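Local coordinates for protein HIAXHD3 (Humicola insolens, PDB 3ZXK) that removes alpha-L-arabinofuranosyl side chains, probably from arabinoxylan, as an exo-acting family 43 glycoside hydrolase, and has been engineered towards endo-xylanase activity, at residues S6-P11 / Y302-R307; N202-V207 / E214-S219; L316-L321 / S330-W335; G363-A368 / D425-N430; T451-D456 / Y481-G486. All coordinates share one frame; numbering follows the deposited sequence.

Interaction 1: S6-P11 / Y302-R307; sequences STFTNP and YPIPVR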
# COMPACT_ATOMS: atom_id res chain seq x y z
N SER A 6 -12.17 11.00 -22.83
CA SER A 6 -11.93 9.88 -23.75
C SER A 6 -10.54 9.26 -23.64
O SER A 6 -10.27 8.22 -24.26
CB SER A 6 -12.12 10.36 -25.18
OG SER A 6 -11.08 11.27 -25.50
N THR A 7 -9.64 9.93 -22.93
CA THR A 7 -8.28 9.43 -22.70
C THR A 7 -7.93 9.56 -21.23
O THR A 7 -8.68 10.17 -20.44
CB THR A 7 -7.24 10.22 -23.53
OG1 THR A 7 -7.27 11.58 -23.12
CG2 THR A 7 -7.57 10.16 -25.03
N PHE A 8 -6.81 8.95 -20.85
CA PHE A 8 -6.27 9.13 -19.51
C PHE A 8 -4.75 9.30 -19.57
O PHE A 8 -4.12 8.94 -20.58
CB PHE A 8 -6.58 7.93 -18.61
CG PHE A 8 -5.79 6.70 -18.95
CD1 PHE A 8 -6.23 5.84 -19.97
CD2 PHE A 8 -4.60 6.39 -18.26
CE1 PHE A 8 -5.49 4.70 -20.30
CE2 PHE A 8 -3.87 5.25 -18.59
CZ PHE A 8 -4.32 4.39 -19.61
N THR A 9 -4.19 9.84 -18.50
CA THR A 9 -2.75 10.01 -18.36
C THR A 9 -2.18 9.10 -17.27
O THR A 9 -2.82 8.82 -16.25
CB THR A 9 -2.39 11.49 -18.09
OG1 THR A 9 -2.98 11.91 -16.86
CG2 THR A 9 -2.88 12.38 -19.23
N ASN A 10 -0.97 8.61 -17.51
CA ASN A 10 -0.22 7.84 -16.52
C ASN A 10 0.62 8.78 -15.62
O ASN A 10 1.07 9.81 -16.10
CB ASN A 10 0.71 6.86 -17.24
CG ASN A 10 -0.02 5.60 -17.68
OD1 ASN A 10 -0.68 4.94 -16.87
ND2 ASN A 10 0.13 5.24 -18.95
N PRO A 11 0.81 8.44 -14.32
CA PRO A 11 0.28 7.26 -13.64
C PRO A 11 -1.21 7.39 -13.34
O PRO A 11 -1.76 8.51 -13.25
CB PRO A 11 1.12 7.20 -12.36
CG PRO A 11 1.38 8.64 -12.06
CD PRO A 11 1.61 9.29 -13.40
N TYR A 302 -3.35 7.27 -23.09
CA TYR A 302 -3.98 6.26 -23.92
C TYR A 302 -5.50 6.44 -23.90
O TYR A 302 -6.03 7.14 -23.02
CB TYR A 302 -3.66 4.89 -23.35
CG TYR A 302 -2.27 4.37 -23.61
CD1 TYR A 302 -1.89 3.94 -24.89
CD2 TYR A 302 -1.37 4.22 -22.57
CE1 TYR A 302 -0.61 3.42 -25.13
CE2 TYR A 302 -0.10 3.68 -22.79
CZ TYR A 302 0.28 3.29 -24.07
OH TYR A 302 1.53 2.74 -24.29
N PRO A 303 -6.21 5.80 -24.85
CA PRO A 303 -7.68 5.82 -24.77
C PRO A 303 -8.20 5.22 -23.46
O PRO A 303 -7.60 4.30 -22.89
CB PRO A 303 -8.12 4.95 -25.95
CG PRO A 303 -6.97 5.05 -26.93
CD PRO A 303 -5.73 5.09 -26.05
N ILE A 304 -9.33 5.73 -23.00
CA ILE A 304 -9.89 5.27 -21.74
C ILE A 304 -10.32 3.79 -21.90
O ILE A 304 -10.92 3.42 -22.89
CB ILE A 304 -11.06 6.20 -21.28
CG1 ILE A 304 -11.38 5.97 -19.80
CG2 ILE A 304 -12.26 6.08 -22.22
CD1 ILE A 304 -10.35 6.56 -18.87
N PRO A 305 -9.98 2.92 -20.94
CA PRO A 305 -10.29 1.49 -21.16
C PRO A 305 -11.78 1.16 -21.17
O PRO A 305 -12.18 0.18 -21.79
CB PRO A 305 -9.56 0.80 -19.99
CG PRO A 305 -8.42 1.75 -19.66
CD PRO A 305 -9.03 3.12 -19.83
N VAL A 306 -12.57 1.97 -20.48
CA VAL A 306 -14.02 1.80 -20.47
C VAL A 306 -14.66 3.14 -20.76
O VAL A 306 -14.34 4.13 -20.11
CB VAL A 306 -14.53 1.24 -19.11
CG1 VAL A 306 -16.06 1.21 -19.04
CG2 VAL A 306 -13.99 -0.16 -18.92
N ARG A 307 -15.58 3.16 -21.73
CA ARG A 307 -16.26 4.38 -22.18
C ARG A 307 -17.54 4.55 -21.41
O ARG A 307 -18.25 3.58 -21.17
CB ARG A 307 -16.52 4.37 -23.71
CG ARG A 307 -15.21 4.35 -24.52
CD ARG A 307 -15.36 3.77 -25.93
NE ARG A 307 -15.66 2.34 -25.91
CZ ARG A 307 -14.77 1.37 -25.76
NH1 ARG A 307 -13.47 1.64 -25.59
NH2 ARG A 307 -15.18 0.12 -25.77
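A two-stranded antiparallel ladder, in which T7 and F8 pair with P303 and Y302, ties the start of the chain to strand 301-303, which follows the last blade of the five-bladed propeller expected of family 43. F8 and Y302 form a hydrogen-bonded pair: F8 N gives to Y302 O at 2.9 Å, and Y302 N returns a bond to F8 O at 3.1 Å. T7 and P303 make the next, non-hydrogen-bonded pair, a place a proline can take because no N-H is needed there towards its partner. Beyond it I304 N reaches S6 O at 2.9 Å. The F8 ring, buried against V277 and V51, swings over the opposite strand because CG stands between the backbone N and the carbonyl carbon (chi1 72°). Its face receives Y302 N, P303 O lies at its edge, and F8 CE1 rests 3.6 Å from Y302 CB. N10 brings ND2 to the edge of the Y302 ring, amide and ring planes 75° apart; N10 is anchored by V277 N and G299 O, while Y302 OH pairs with G299 N. I304, a branched apolar residue, fits beside the root of F8, its CD1 4.0 Å from F8 CB.

Interaction 2: N202-V207 / E214-S219; sequences NYYILV and EYVLRS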
# COMPACT_ATOMS: atom_id res chain seq x y z
N ASN A 202 -5.99 -21.36 -22.76
CA ASN A 202 -4.57 -21.48 -22.47
C ASN A 202 -4.18 -20.94 -21.09
O ASN A 202 -4.85 -20.08 -20.56
CB ASN A 202 -3.78 -20.73 -23.53
CG ASN A 202 -3.81 -21.40 -24.89
OD1 ASN A 202 -3.56 -22.59 -25.01
ND2 ASN A 202 -4.12 -20.63 -25.92
N TYR A 203 -3.07 -21.42 -20.55
CA TYR A 203 -2.57 -20.94 -19.27
C TYR A 203 -1.38 -20.02 -19.46
O TYR A 203 -0.43 -20.35 -20.18
CB TYR A 203 -2.17 -22.11 -18.35
CG TYR A 203 -3.36 -22.97 -18.01
CD1 TYR A 203 -3.74 -24.03 -18.84
CD2 TYR A 203 -4.15 -22.71 -16.87
CE1 TYR A 203 -4.86 -24.81 -18.58
CE2 TYR A 203 -5.27 -23.49 -16.58
CZ TYR A 203 -5.61 -24.55 -17.43
OH TYR A 203 -6.73 -25.35 -17.21
N TYR A 204 -1.45 -18.87 -18.82
CA TYR A 204 -0.40 -17.87 -18.86
C TYR A 204 0.05 -17.55 -17.44
O TYR A 204 -0.75 -17.49 -16.49
CB TYR A 204 -0.89 -16.59 -19.53
CG TYR A 204 -1.28 -16.75 -20.99
CD1 TYR A 204 -2.52 -17.25 -21.35
CD2 TYR A 204 -0.39 -16.41 -22.03
CE1 TYR A 204 -2.88 -17.41 -22.67
CE2 TYR A 204 -0.75 -16.54 -23.37
CZ TYR A 204 -2.00 -17.09 -23.68
OH TYR A 204 -2.42 -17.25 -24.97
N ILE A 205 1.34 -17.26 -17.32
CA ILE A 205 1.88 -16.75 -16.06
C ILE A 205 2.72 -15.53 -16.41
O ILE A 205 3.56 -15.60 -17.30
CB ILE A 205 2.75 -17.80 -15.30
CG1 ILE A 205 1.92 -19.03 -14.93
CG2 ILE A 205 3.34 -17.15 -14.05
CD1 ILE A 205 2.73 -20.22 -14.46
N LEU A 206 2.46 -14.41 -15.75
CA LEU A 206 3.32 -13.25 -15.89
C LEU A 206 4.34 -13.25 -14.78
O LEU A 206 3.99 -13.47 -13.61
CB LEU A 206 2.48 -11.97 -15.79
CG LEU A 206 2.28 -11.22 -17.10
CD1 LEU A 206 1.42 -12.06 -18.05
CD2 LEU A 206 1.67 -9.85 -16.81
N VAL A 207 5.60 -13.01 -15.13
CA VAL A 207 6.68 -12.90 -14.14
C VAL A 207 7.53 -11.68 -14.42
O VAL A 207 7.57 -11.20 -15.56
CB VAL A 207 7.58 -14.18 -14.10
CG1 VAL A 207 6.78 -15.43 -13.76
CG2 VAL A 207 8.30 -14.41 -15.44
N GLU A 214 9.35 -7.61 -17.65
CA GLU A 214 8.23 -8.53 -17.43
C GLU A 214 8.22 -9.54 -18.58
O GLU A 214 8.35 -9.15 -19.74
CB GLU A 214 6.91 -7.77 -17.40
CG GLU A 214 5.71 -8.62 -16.97
CD GLU A 214 5.64 -8.81 -15.44
OE1 GLU A 214 6.51 -8.30 -14.72
OE2 GLU A 214 4.71 -9.51 -14.97
N TYR A 215 8.09 -10.82 -18.23
CA TYR A 215 7.94 -11.89 -19.21
C TYR A 215 6.55 -12.46 -19.16
O TYR A 215 5.91 -12.47 -18.11
CB TYR A 215 9.00 -12.99 -19.02
CG TYR A 215 10.44 -12.49 -19.02
CD1 TYR A 215 10.88 -11.56 -19.97
CD2 TYR A 215 11.35 -12.95 -18.09
CE1 TYR A 215 12.20 -11.10 -19.97
CE2 TYR A 215 12.67 -12.51 -18.09
CZ TYR A 215 13.09 -11.59 -19.04
OH TYR A 215 14.39 -11.13 -19.04
N VAL A 216 6.05 -12.87 -20.31
CA VAL A 216 4.82 -13.63 -20.35
C VAL A 216 5.16 -15.08 -20.61
O VAL A 216 5.89 -15.39 -21.56
CB VAL A 216 3.75 -13.05 -21.33
CG1 VAL A 216 4.33 -12.70 -22.70
CG2 VAL A 216 2.56 -14.02 -21.44
N LEU A 217 4.71 -15.97 -19.73
CA LEU A 217 4.91 -17.41 -19.93
C LEU A 217 3.60 -18.05 -20.37
O LEU A 217 2.55 -17.66 -19.89
CB LEU A 217 5.37 -18.10 -18.64
CG LEU A 217 6.40 -17.37 -17.79
CD1 LEU A 217 6.71 -18.19 -16.55
CD2 LEU A 217 7.62 -17.07 -18.60
N ARG A 218 3.68 -19.05 -21.25
CA ARG A 218 2.49 -19.78 -21.71
C ARG A 218 2.78 -21.29 -21.65
O ARG A 218 3.87 -21.76 -22.05
CB ARG A 218 2.09 -19.36 -23.12
CG ARG A 218 0.73 -19.92 -23.58
CD ARG A 218 0.39 -19.44 -24.98
NE ARG A 218 1.20 -20.15 -25.98
CZ ARG A 218 1.18 -19.88 -27.28
NH1 ARG A 218 0.38 -18.91 -27.73
NH2 ARG A 218 1.93 -20.58 -28.13
N SER A 219 1.78 -22.04 -21.20
CA SER A 219 1.97 -23.49 -21.03
C SER A 219 2.08 -24.13 -22.40
O SER A 219 1.24 -23.88 -23.28
CB SER A 219 0.77 -24.09 -20.31
OG SER A 219 0.87 -25.51 -20.36
O HOH W 1 -1.79 -23.33 -22.51
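I205 and L217 hold each other twice: L217 N gives to I205 O at 2.7 Å, and I205 N gives to L217 O at 2.9 Å. V207 and Y215 repeat the pattern, with Y215 N to V207 O again 2.7 Å, and S219 N bonds to Y203 O. A water continues the ladder, accepting from Y203 N and donating to N202 OD1 and S219 O. The two strands form a beta hairpin in one antiparallel blade of the propeller; strands 192-199 and 228-232 flank it and also hydrogen-bond to the backbone of Y204, L206 and V216. On the face with Y204 and L206, R218 lies over the tyrosine ring, CG 4.0 Å from the ring centroid in a CH-pi contact, a use that suits arginine's long aliphatic stem. The stem runs straight from CG anti to the backbone N (chi1 -171°) before bending at chi3. Its NH1 then bonds D285 O, and Y204 OH is satisfied by G286 O. V207 CG1 and L217 CD1 meet at 3.9 Å on the opposite face. E214, bent at chi2, crosses L206 at about a right angle, OE2 3.4 Å from L206 CB, while OE1 takes a weak bond from Q249 N.

Interaction 3: L316-L321 / S330-W335; sequences LASTDL and SEHWEW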
# COMPACT_ATOMS: atom_id res chain seq x y z
N LEU A 316 -14.72 8.41 1.78
CA LEU A 316 -13.92 9.62 1.63
C LEU A 316 -12.86 9.46 0.54
O LEU A 316 -12.17 8.43 0.48
CB LEU A 316 -13.26 9.95 2.98
CG LEU A 316 -14.18 10.39 4.12
CD1 LEU A 316 -13.37 10.58 5.39
CD2 LEU A 316 -14.97 11.65 3.75
N ALA A 317 -12.73 10.47 -0.33
CA ALA A 317 -11.60 10.51 -1.28
C ALA A 317 -10.28 10.86 -0.60
O ALA A 317 -10.29 11.40 0.50
CB ALA A 317 -11.87 11.49 -2.39
N SER A 318 -9.16 10.58 -1.26
CA SER A 318 -7.83 10.83 -0.66
C SER A 318 -7.65 12.26 -0.14
O SER A 318 -6.97 12.45 0.86
CB SER A 318 -6.72 10.56 -1.68
OG SER A 318 -6.70 9.19 -2.07
N THR A 319 -8.23 13.23 -0.83
CA THR A 319 -8.03 14.63 -0.49
C THR A 319 -9.20 15.21 0.32
O THR A 319 -9.20 16.40 0.65
CB THR A 319 -7.78 15.50 -1.75
OG1 THR A 319 -8.83 15.26 -2.70
CG2 THR A 319 -6.42 15.19 -2.40
N ASP A 320 -10.19 14.38 0.64
CA ASP A 320 -11.33 14.84 1.45
C ASP A 320 -10.94 15.06 2.90
O ASP A 320 -10.21 14.25 3.49
CB ASP A 320 -12.47 13.81 1.41
CG ASP A 320 -13.25 13.82 0.08
OD1 ASP A 320 -13.02 14.74 -0.74
OD2 ASP A 320 -14.10 12.92 -0.13
N LEU A 321 -11.46 16.12 3.50
CA LEU A 321 -11.35 16.32 4.94
C LEU A 321 -11.90 15.11 5.69
O LEU A 321 -13.01 14.65 5.43
CB LEU A 321 -12.11 17.59 5.35
CG LEU A 321 -12.26 17.91 6.84
CD1 LEU A 321 -10.91 18.23 7.45
CD2 LEU A 321 -13.23 19.05 7.09
N SER A 330 -11.69 5.41 7.71
CA SER A 330 -11.70 5.35 6.26
C SER A 330 -10.63 4.36 5.78
O SER A 330 -9.70 3.98 6.53
CB SER A 330 -11.42 6.74 5.67
OG SER A 330 -10.03 6.91 5.53
N GLU A 331 -10.72 3.98 4.51
CA GLU A 331 -9.85 2.96 3.96
C GLU A 331 -8.45 3.50 3.70
O GLU A 331 -7.56 2.74 3.34
CB GLU A 331 -10.49 2.40 2.68
CG GLU A 331 -11.70 1.52 2.95
CD GLU A 331 -11.31 0.31 3.79
OE1 GLU A 331 -10.29 -0.34 3.46
OE2 GLU A 331 -12.01 0.01 4.79
N HIS A 332 -8.24 4.79 3.93
CA HIS A 332 -6.91 5.38 3.70
C HIS A 332 -5.92 5.17 4.84
O HIS A 332 -4.71 5.29 4.65
CB HIS A 332 -7.02 6.88 3.43
CG HIS A 332 -7.84 7.21 2.22
ND1 HIS A 332 -7.35 7.12 0.97
CD2 HIS A 332 -9.17 7.59 2.10
CE1 HIS A 332 -8.32 7.41 0.10
NE2 HIS A 332 -9.43 7.70 0.79
N TRP A 333 -6.41 4.85 6.04
CA TRP A 333 -5.53 4.78 7.21
C TRP A 333 -5.04 3.40 7.50
O TRP A 333 -5.80 2.41 7.38
CB TRP A 333 -6.27 5.26 8.43
CG TRP A 333 -6.68 6.70 8.37
CD1 TRP A 333 -7.97 7.21 8.19
CD2 TRP A 333 -5.83 7.86 8.58
NE1 TRP A 333 -7.95 8.59 8.24
CE2 TRP A 333 -6.68 9.04 8.46
CE3 TRP A 333 -4.47 8.04 8.81
CZ2 TRP A 333 -6.18 10.33 8.61
CZ3 TRP A 333 -3.98 9.34 8.96
CH2 TRP A 333 -4.82 10.46 8.86
N GLU A 334 -3.77 3.34 7.88
CA GLU A 334 -3.16 2.09 8.35
C GLU A 334 -2.18 2.39 9.46
O GLU A 334 -1.40 3.35 9.38
CB GLU A 334 -2.38 1.38 7.21
CG GLU A 334 -3.24 0.85 6.05
CD GLU A 334 -2.49 0.60 4.75
OE1 GLU A 334 -1.24 0.68 4.69
OE2 GLU A 334 -3.18 0.30 3.74
N TRP A 335 -2.22 1.57 10.50
CA TRP A 335 -1.29 1.73 11.61
C TRP A 335 0.07 1.18 11.25
O TRP A 335 0.16 0.28 10.42
CB TRP A 335 -1.80 0.94 12.79
CG TRP A 335 -3.15 1.32 13.32
CD1 TRP A 335 -4.36 0.69 13.08
CD2 TRP A 335 -3.43 2.39 14.27
NE1 TRP A 335 -5.37 1.31 13.78
CE2 TRP A 335 -4.87 2.34 14.51
CE3 TRP A 335 -2.66 3.39 14.89
CZ2 TRP A 335 -5.50 3.22 15.38
CZ3 TRP A 335 -3.30 4.27 15.76
CH2 TRP A 335 -4.69 4.19 16.00
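The imidazole of H332 meets the chain at L316-S318 with its edge: L316 O lies in the ring plane, 2.9 Å from H332 NE2, and S318 OG comes up obliquely, 3.2 Å from H332 CE1. The bond is less regular at the acceptor, NE2 standing 38° above the plane of the L316 carbonyl. With CG anti to its own carbonyl carbon (chi1 -60°), the histidine reaches straight across to the other turn. Each segment contains a type I turn with its own brace. A317 N bonds D320 OD2 at 2.8 Å, and S330 OG accepts from H332 N in an ST turn, a role that suits serine's short hydroxyl. L316 CD1 touches S330 CB at 4.3 Å. The first segment lies in the loop after strand 301-303 and the second leads into strand 334-336, where the propeller meets the C-terminal beta-sandwich; P55 and R374 also touch H332, and E15 holds S318 OG. Putting a leucine in place of H332 would remove the N-H that meets L316 O and is likely to leave that carbonyl without its donor. The contact thus needs a proton on NE2, its single bond linking the two turns.

Interaction 4: G363-A368 / D425-N430; sequences GDLFAA and DDLRLN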
# COMPACT_ATOMS: atom_id res chain seq x y z
N GLY A 363 12.01 6.18 24.13
CA GLY A 363 12.62 7.38 23.54
C GLY A 363 12.64 7.32 22.02
O GLY A 363 13.07 8.26 21.35
N ASP A 364 12.13 6.21 21.48
CA ASP A 364 12.34 5.86 20.07
C ASP A 364 10.99 5.84 19.35
O ASP A 364 10.21 4.91 19.55
CB ASP A 364 13.01 4.48 20.04
CG ASP A 364 13.40 4.01 18.65
OD1 ASP A 364 13.04 4.66 17.65
OD2 ASP A 364 14.10 2.95 18.57
N LEU A 365 10.73 6.82 18.47
CA LEU A 365 9.48 6.80 17.67
C LEU A 365 9.23 5.46 16.96
O LEU A 365 8.11 5.01 16.84
CB LEU A 365 9.46 7.94 16.64
CG LEU A 365 8.18 8.06 15.79
CD1 LEU A 365 6.87 8.23 16.57
CD2 LEU A 365 8.34 9.22 14.82
N PHE A 366 10.30 4.80 16.50
CA PHE A 366 10.09 3.53 15.77
C PHE A 366 9.63 2.39 16.66
O PHE A 366 9.15 1.35 16.16
CB PHE A 366 11.35 3.11 15.00
CG PHE A 366 11.79 4.09 13.97
CD1 PHE A 366 11.03 4.29 12.82
CD2 PHE A 366 12.96 4.83 14.15
CE1 PHE A 366 11.44 5.20 11.85
CE2 PHE A 366 13.38 5.74 13.19
CZ PHE A 366 12.61 5.93 12.05
N ALA A 367 9.77 2.54 17.98
CA ALA A 367 9.28 1.53 18.90
C ALA A 367 7.86 1.82 19.36
O ALA A 367 7.27 1.00 20.05
CB ALA A 367 10.21 1.41 20.10
N ALA A 368 7.32 2.99 19.01
CA ALA A 368 6.00 3.40 19.55
C ALA A 368 4.86 2.68 18.86
O ALA A 368 4.81 2.71 17.63
CB ALA A 368 5.79 4.91 19.44
N ASP A 425 14.49 15.87 13.65
CA ASP A 425 14.96 15.17 12.47
C ASP A 425 15.98 14.10 12.86
O ASP A 425 16.13 13.80 14.04
CB ASP A 425 15.47 16.16 11.40
CG ASP A 425 16.71 16.94 11.83
OD1 ASP A 425 17.28 16.73 12.92
OD2 ASP A 425 17.15 17.78 11.01
N ASP A 426 16.63 13.50 11.87
CA ASP A 426 17.62 12.44 12.12
C ASP A 426 17.06 11.23 12.89
O ASP A 426 17.75 10.63 13.71
CB ASP A 426 18.87 12.98 12.82
CG ASP A 426 20.03 12.00 12.76
OD1 ASP A 426 20.25 11.39 11.68
OD2 ASP A 426 20.73 11.84 13.80
N LEU A 427 15.81 10.88 12.59
CA LEU A 427 15.23 9.62 13.05
C LEU A 427 15.53 8.58 11.99
O LEU A 427 15.08 8.71 10.86
CB LEU A 427 13.72 9.76 13.21
CG LEU A 427 13.15 10.76 14.23
CD1 LEU A 427 11.73 11.18 13.87
CD2 LEU A 427 13.21 10.14 15.62
N ARG A 428 16.31 7.57 12.33
CA ARG A 428 16.80 6.64 11.30
C ARG A 428 16.79 5.20 11.78
O ARG A 428 17.22 4.91 12.91
CB ARG A 428 18.25 6.97 10.90
CG ARG A 428 18.45 8.31 10.23
CD ARG A 428 19.89 8.53 9.81
NE ARG A 428 20.83 8.65 10.91
CZ ARG A 428 21.75 7.73 11.23
NH1 ARG A 428 21.85 6.61 10.52
NH2 ARG A 428 22.56 7.93 12.26
N LEU A 429 16.35 4.30 10.90
CA LEU A 429 16.57 2.86 11.03
C LEU A 429 17.78 2.48 10.21
O LEU A 429 18.00 3.07 9.15
CB LEU A 429 15.39 2.07 10.47
CG LEU A 429 14.06 2.17 11.20
CD1 LEU A 429 12.96 1.41 10.46
CD2 LEU A 429 14.22 1.69 12.65
N ASN A 430 18.51 1.47 10.66
CA ASN A 430 19.61 0.90 9.90
C ASN A 430 19.03 -0.07 8.87
O ASN A 430 18.31 -0.99 9.25
CB ASN A 430 20.51 0.15 10.88
CG ASN A 430 21.79 -0.39 10.26
OD1 ASN A 430 21.96 -0.46 9.04
ND2 ASN A 430 22.69 -0.80 11.13
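The aromatic contact is central: L429 sits over one face of the F366 ring, its CG 3.9 Å from the ring centroid and only 2° off the normal, a CH-pi contact of nearly vertical approach. L429 CD2 lies over the root of the ring, 3.7 Å from F366 CG. The rim of the ring points at the strand itself, with R428 N near its plane, 3.6 Å from F366 CE2. Aliphatic contacts complete the set: L427 CB lies beside F366 CE2, and the side chains of L365 and L427 cross at about a right angle, CD2 to CD1 4.0 Å. L365 gets there with CG anti to its backbone N (chi1 -177°). Within the segments, D364 OD1 accepts from F366 N in an Asx turn that starts the 3-10 turn, while R428, facing away, forms a salt bridge from NE to D426 OD1 at 2.9 Å. In the concanavalin A-like sandwich the loop 363-368 thereby packs on strand 418-429; F513 and F515 also touch L365. If F366 became an alanine, L429 would probably lose the surface it lies on and a gap open beside L427. No hydrogen bond joins the two segments, so the junction rests on fit between buried apolar groups.

Interaction 5: T451-D456 / Y481-G486; sequences TNAQQD and YSIDGG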
# COMPACT_ATOMS: atom_id res chain seq x y z
N THR A 451 -3.00 26.75 27.25
CA THR A 451 -4.12 25.80 27.16
C THR A 451 -4.99 26.04 25.94
O THR A 451 -5.44 25.09 25.30
CB THR A 451 -4.97 25.75 28.44
OG1 THR A 451 -5.60 27.03 28.66
CG2 THR A 451 -4.10 25.39 29.65
N ASN A 452 -5.23 27.31 25.61
CA ASN A 452 -6.06 27.65 24.44
C ASN A 452 -5.45 27.17 23.12
O ASN A 452 -6.14 26.61 22.27
CB ASN A 452 -6.36 29.15 24.40
CG ASN A 452 -7.40 29.55 25.42
OD1 ASN A 452 -8.40 28.85 25.59
ND2 ASN A 452 -7.17 30.66 26.11
N ALA A 453 -4.14 27.37 22.97
CA ALA A 453 -3.41 26.88 21.82
C ALA A 453 -3.41 25.35 21.81
O ALA A 453 -3.54 24.73 20.73
CB ALA A 453 -1.97 27.39 21.86
N GLN A 454 -3.26 24.74 22.99
CA GLN A 454 -3.24 23.27 23.07
C GLN A 454 -4.53 22.65 22.60
O GLN A 454 -4.52 21.55 22.06
CB GLN A 454 -2.93 22.80 24.49
CG GLN A 454 -1.51 23.10 24.93
CD GLN A 454 -1.31 22.79 26.38
OE1 GLN A 454 -1.89 21.83 26.89
NE2 GLN A 454 -0.53 23.61 27.07
N GLN A 455 -5.63 23.36 22.80
CA GLN A 455 -6.95 22.81 22.43
C GLN A 455 -7.13 22.75 20.92
O GLN A 455 -7.95 21.99 20.43
CB GLN A 455 -8.07 23.60 23.13
CG GLN A 455 -9.49 23.01 23.05
CD GLN A 455 -10.16 23.26 21.71
OE1 GLN A 455 -9.98 24.32 21.09
NE2 GLN A 455 -10.94 22.29 21.24
N ASP A 456 -6.32 23.51 20.16
CA ASP A 456 -6.48 23.53 18.71
C ASP A 456 -5.17 23.87 18.03
O ASP A 456 -4.90 25.02 17.69
CB ASP A 456 -7.57 24.52 18.28
CG ASP A 456 -8.07 24.26 16.87
OD1 ASP A 456 -8.39 23.10 16.56
OD2 ASP A 456 -8.19 25.24 16.10
N TYR A 481 3.44 24.96 11.67
CA TYR A 481 2.39 24.87 12.66
C TYR A 481 1.50 26.09 12.60
O TYR A 481 1.92 27.13 12.11
CB TYR A 481 2.97 24.71 14.08
CG TYR A 481 3.71 25.95 14.57
CD1 TYR A 481 3.04 26.99 15.25
CD2 TYR A 481 5.07 26.10 14.34
CE1 TYR A 481 3.71 28.13 15.66
CE2 TYR A 481 5.75 27.23 14.80
CZ TYR A 481 5.07 28.25 15.44
OH TYR A 481 5.75 29.38 15.89
N SER A 482 0.27 25.91 13.08
CA SER A 482 -0.67 26.99 13.32
C SER A 482 -1.27 26.88 14.71
O SER A 482 -1.75 25.82 15.11
CB SER A 482 -1.80 27.03 12.29
OG SER A 482 -2.74 28.04 12.63
N ILE A 483 -1.26 27.99 15.41
CA ILE A 483 -1.97 28.09 16.68
C ILE A 483 -3.03 29.20 16.60
O ILE A 483 -3.44 29.76 17.61
CB ILE A 483 -1.00 28.30 17.86
CG1 ILE A 483 -0.06 29.47 17.61
CG2 ILE A 483 -0.19 27.03 18.10
CD1 ILE A 483 0.43 30.16 18.87
N ASP A 484 -3.48 29.49 15.38
CA ASP A 484 -4.61 30.41 15.21
C ASP A 484 -5.70 29.81 14.30
O ASP A 484 -6.22 30.47 13.41
CB ASP A 484 -4.14 31.79 14.75
CG ASP A 484 -3.63 31.80 13.33
OD1 ASP A 484 -3.37 30.73 12.73
OD2 ASP A 484 -3.50 32.91 12.79
N GLY A 485 -6.02 28.54 14.55
CA GLY A 485 -7.11 27.87 13.83
C GLY A 485 -6.85 27.62 12.36
O GLY A 485 -7.79 27.52 11.57
N GLY A 486 -5.57 27.53 11.98
CA GLY A 486 -5.19 27.24 10.60
C GLY A 486 -5.19 28.45 9.68
O GLY A 486 -5.07 28.32 8.47
O HOH W 2 -6.08 27.28 16.89
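A453 and I483 meet methyl to methyl, CB to CG2 at 4.2 Å, while D456 swings its carboxylate across to the glycine turn. The isoleucine presents CG2 because that branch lies anti to its carbonyl carbon, leaving CG1 wedged between the backbone N and the carbonyl carbon (chi1 52°). Alanine is small enough to let the helix 451-455 come this close. The D456 side chain extends with CG anti to the backbone N (chi1 -162°), which brings OD2 to 3.6 Å from G485 CA. Glycine suits this place, since its positive phi comes most easily to a residue without a CB. A water joins the two sides: it donates to D456 O at 2.7 Å and to D456 OD2 at 3.0 Å, and accepts from G485 N at 2.7 Å. Here the helix leads into strand 457-464 and the turn leaves strand 476-482, its neighbour in one sheet of the beta-sandwich. R386 and K527 both form salt bridges with D456 OD1, and W458 NE1 bonds OD2. With two cations around it, the carboxylate is likely to stay ionised, and water carries its polar link to G485.

How the interactions relate
Interactions 1 and 2 belong to the propeller, interaction 2 being nested in the loop that interaction 1 closes; their centres are 25 Å apart and their nearest atoms about 14 Å. Interaction 2 approaches the sugar site: the E214 side chain is about 8 Å from the bound arabinofuranose, and E192 of the pocket lies on a strand of the same blade. Interaction 3, where propeller and sandwich meet, comes within about 8 Å of interaction 4 at the nearest atoms, and both reach one sheet of the sandwich. Interaction 5 is at the distant end, its centre 57 Å from that of interaction 2. The sandwich nevertheless reaches the pocket through F469 and W502.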